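Local coordinates for protein MTH0777 (Methanothermobacter thermautotrophicus, PDB 1KJN) that is of unknown function and belongs to the DUF1890 family, folding as an alpha/beta domain built on a six-stranded parallel sheet, at residues 29-34 with 148-153. Numbering follows the deposited sequence.
Sequences SHKLKK and RIDRFM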
loop_
_atom_site.group_PDB
_atom_site.type_symbol
_atom_site.label_atom_id
_atom_site.label_comp_id
_atom_site.label_asym_id
_atom_site.label_seq_id
_atom_site.Cartn_x
_atom_site.Cartn_y
_atom_site.Cartn_z
ATOM N N SER A 29 10.894 -2.792 5.493
ATOM C CA SER A 29 10.956 -2.676 6.952
ATOM C C SER A 29 10.843 -4.049 7.619
ATOM O O SER A 29 11.493 -4.328 8.631
ATOM C CB SER A 29 9.872 -1.744 7.485
ATOM O OG SER A 29 9.867 -1.736 8.909
ATOM N N HIS A 30 10.000 -4.898 7.051
ATOM C CA HIS A 30 9.840 -6.237 7.562
ATOM C C HIS A 30 11.149 -6.988 7.362
ATOM O O HIS A 30 11.544 -7.764 8.223
ATOM C CB HIS A 30 8.722 -6.970 6.839
ATOM C CG HIS A 30 8.627 -8.418 7.196
ATOM N ND1 HIS A 30 8.952 -9.426 6.308
ATOM C CD2 HIS A 30 8.213 -9.034 8.331
ATOM C CE1 HIS A 30 8.735 -10.595 6.880
ATOM N NE2 HIS A 30 8.285 -10.386 8.109
ATOM N N LYS A 31 11.808 -6.779 6.224
ATOM C CA LYS A 31 13.081 -7.454 5.969
ATOM C C LYS A 31 14.099 -7.050 7.029
ATOM O O LYS A 31 14.829 -7.892 7.551
ATOM C CB LYS A 31 13.623 -7.089 4.591
ATOM C CG LYS A 31 12.786 -7.610 3.448
ATOM C CD LYS A 31 12.841 -9.137 3.352
ATOM C CE LYS A 31 14.075 -9.611 2.609
ATOM N NZ LYS A 31 14.024 -11.090 2.385
ATOM N N LEU A 32 14.121 -5.760 7.362
ATOM C CA LEU A 32 15.051 -5.239 8.339
ATOM C C LEU A 32 14.765 -5.764 9.738
ATOM O O LEU A 32 15.697 -6.095 10.470
ATOM C CB LEU A 32 15.063 -3.698 8.300
ATOM C CG LEU A 32 15.707 -3.096 7.043
ATOM C CD1 LEU A 32 15.547 -1.583 6.998
ATOM C CD2 LEU A 32 17.175 -3.466 6.991
ATOM N N LYS A 33 13.485 -5.865 10.097
ATOM C CA LYS A 33 13.089 -6.373 11.411
ATOM C C LYS A 33 13.443 -7.851 11.535
ATOM O O LYS A 33 13.636 -8.363 12.633
ATOM C CB LYS A 33 11.584 -6.186 11.652
ATOM C CG LYS A 33 11.183 -4.736 11.945
ATOM C CD LYS A 33 9.669 -4.558 12.016
ATOM C CE LYS A 33 9.035 -5.331 13.183
ATOM N NZ LYS A 33 9.683 -5.026 14.503
ATOM N N LYS A 34 13.471 -8.529 10.394
ATOM C CA LYS A 34 13.807 -9.935 10.314
ATOM C C LYS A 34 15.288 -10.037 10.673
ATOM O O LYS A 34 15.739 -11.053 11.205
ATOM C CB LYS A 34 13.580 -10.423 8.879
ATOM C CG LYS A 34 13.083 -11.838 8.729
ATOM C CD LYS A 34 11.689 -12.009 9.295
ATOM C CE LYS A 34 11.238 -13.457 9.138
ATOM N NZ LYS A 34 10.113 -13.803 10.051
ATOM N N ARG A 148 15.145 -7.072 -6.404
ATOM C CA ARG A 148 16.410 -6.392 -6.148
ATOM C C ARG A 148 16.610 -6.074 -4.658
ATOM O O ARG A 148 17.735 -6.080 -4.186
ATOM C CB ARG A 148 16.531 -5.147 -7.023
ATOM C CG ARG A 148 16.748 -5.527 -8.468
ATOM C CD ARG A 148 16.412 -4.420 -9.451
ATOM N NE ARG A 148 15.795 -5.033 -10.626
ATOM C CZ ARG A 148 15.416 -4.389 -11.724
ATOM N NH1 ARG A 148 15.583 -3.080 -11.824
ATOM N NH2 ARG A 148 14.895 -5.074 -12.739
ATOM N N ILE A 149 15.521 -5.845 -3.913
ATOM C CA ILE A 149 15.629 -5.590 -2.476
ATOM C C ILE A 149 15.963 -6.906 -1.763
ATOM O O ILE A 149 16.760 -6.924 -0.824
ATOM C CB ILE A 149 14.319 -4.977 -1.881
ATOM C CG1 ILE A 149 14.187 -3.516 -2.316
ATOM C CG2 ILE A 149 14.312 -5.064 -0.346
ATOM C CD1 ILE A 149 12.790 -2.969 -2.171
ATOM N N ASP A 150 15.342 -8.005 -2.189
ATOM C CA ASP A 150 15.635 -9.311 -1.580
ATOM C C ASP A 150 17.123 -9.635 -1.701
ATOM O O ASP A 150 17.744 -10.129 -0.750
ATOM C CB ASP A 150 14.860 -10.431 -2.275
ATOM C CG ASP A 150 13.444 -10.555 -1.774
ATOM O OD1 ASP A 150 13.166 -10.134 -0.623
ATOM O OD2 ASP A 150 12.616 -11.089 -2.524
ATOM N N ARG A 151 17.673 -9.367 -2.885
ATOM C CA ARG A 151 19.081 -9.635 -3.172
ATOM C C ARG A 151 20.005 -8.820 -2.281
ATOM O O ARG A 151 20.920 -9.362 -1.655
ATOM C CB ARG A 151 19.382 -9.392 -4.654
ATOM C CG ARG A 151 18.566 -10.304 -5.582
ATOM C CD ARG A 151 19.210 -10.471 -6.960
ATOM N NE ARG A 151 18.499 -11.429 -7.817
ATOM C CZ ARG A 151 18.167 -12.675 -7.475
ATOM N NH1 ARG A 151 18.473 -13.153 -6.275
ATOM N NH2 ARG A 151 17.521 -13.451 -8.341
ATOM N N PHE A 152 19.739 -7.521 -2.208
ATOM C CA PHE A 152 20.514 -6.628 -1.364
ATOM C C PHE A 152 20.479 -7.144 0.077
ATOM O O PHE A 152 21.501 -7.209 0.741
ATOM C CB PHE A 152 19.903 -5.222 -1.406
ATOM C CG PHE A 152 20.518 -4.264 -0.418
ATOM C CD1 PHE A 152 21.630 -3.521 -0.759
ATOM C CD2 PHE A 152 19.986 -4.126 0.856
ATOM C CE1 PHE A 152 22.219 -2.643 0.154
ATOM C CE2 PHE A 152 20.562 -3.253 1.783
ATOM C CZ PHE A 152 21.686 -2.509 1.427
HETATM N N MSE A 153 19.292 -7.535 0.536
HETATM C CA MSE A 153 19.097 -8.013 1.902
HETATM C C MSE A 153 19.746 -9.349 2.262
HETATM O O MSE A 153 20.033 -9.606 3.426
HETATM C CB MSE A 153 17.610 -8.083 2.225
HETATM C CG MSE A 153 16.921 -6.736 2.321
HETATM SE SE MSE A 153 17.504 -5.718 3.855
HETATM C CE MSE A 153 16.560 -4.078 3.459
HETATM O O HOH W 1 16.448 -11.774 1.102
#
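Lys31 and Asp150 form a salt bridge across two neighbouring helices, a long one in which Lys31 NZ lies 3.3 Å from Asp150 OD1 and the hydrogen bond within it is weak. A water adds a second, bridging path: it accepts from Lys31 NZ at 2.8 Å and donates to the backbone O of Asp150, so the ammonium group is tied to both side chain and main chain of one residue. Asp150 suits this spot because its carboxylate serves several partners: OD1 also takes a hydrogen bond from the hydroxyl of Tyr27, one turn before Lys31, while OD2 pairs with Arg146. Lysine is apt because its chain is long and flexible; bends at chi2 (-68°) and chi3 (-83°) fold it so that it crosses the Asp150 side chain at about a right angle. The helices 21-34 and 143-153 both pack on the parallel sheet of a Rossmann-like alpha/beta fold, with strands in the order 3-2-1-4-5-6. Here their short segments run nearly parallel, 18° apart with axes 11.0 Å from each other, a spacing wide enough for side chains to fill. Lys31 does part of that filling with its methylenes, CE resting 3.9 Å from Met153 CB and CB 4.0 Å from Met153 CG. Were Lys31 cut back to an alanine, Asp150 would probably lose this cross-helix charge partner and the flank of Met153 its methylene cover. Deeper, toward the sheet, Met153, a selenomethionine here, is bent at chi2 and brings its methyl CE to 3.6 Å from Leu32 CD2, with SE at 3.9 Å from the same methyl. The unbranched, flexible side chain of methionine, carried here as its selenium analogue, can adapt to the branched end of Leu32, which itself packs on Ala9 and Met11 of strand 8-12 and Val39 of strand 38-43.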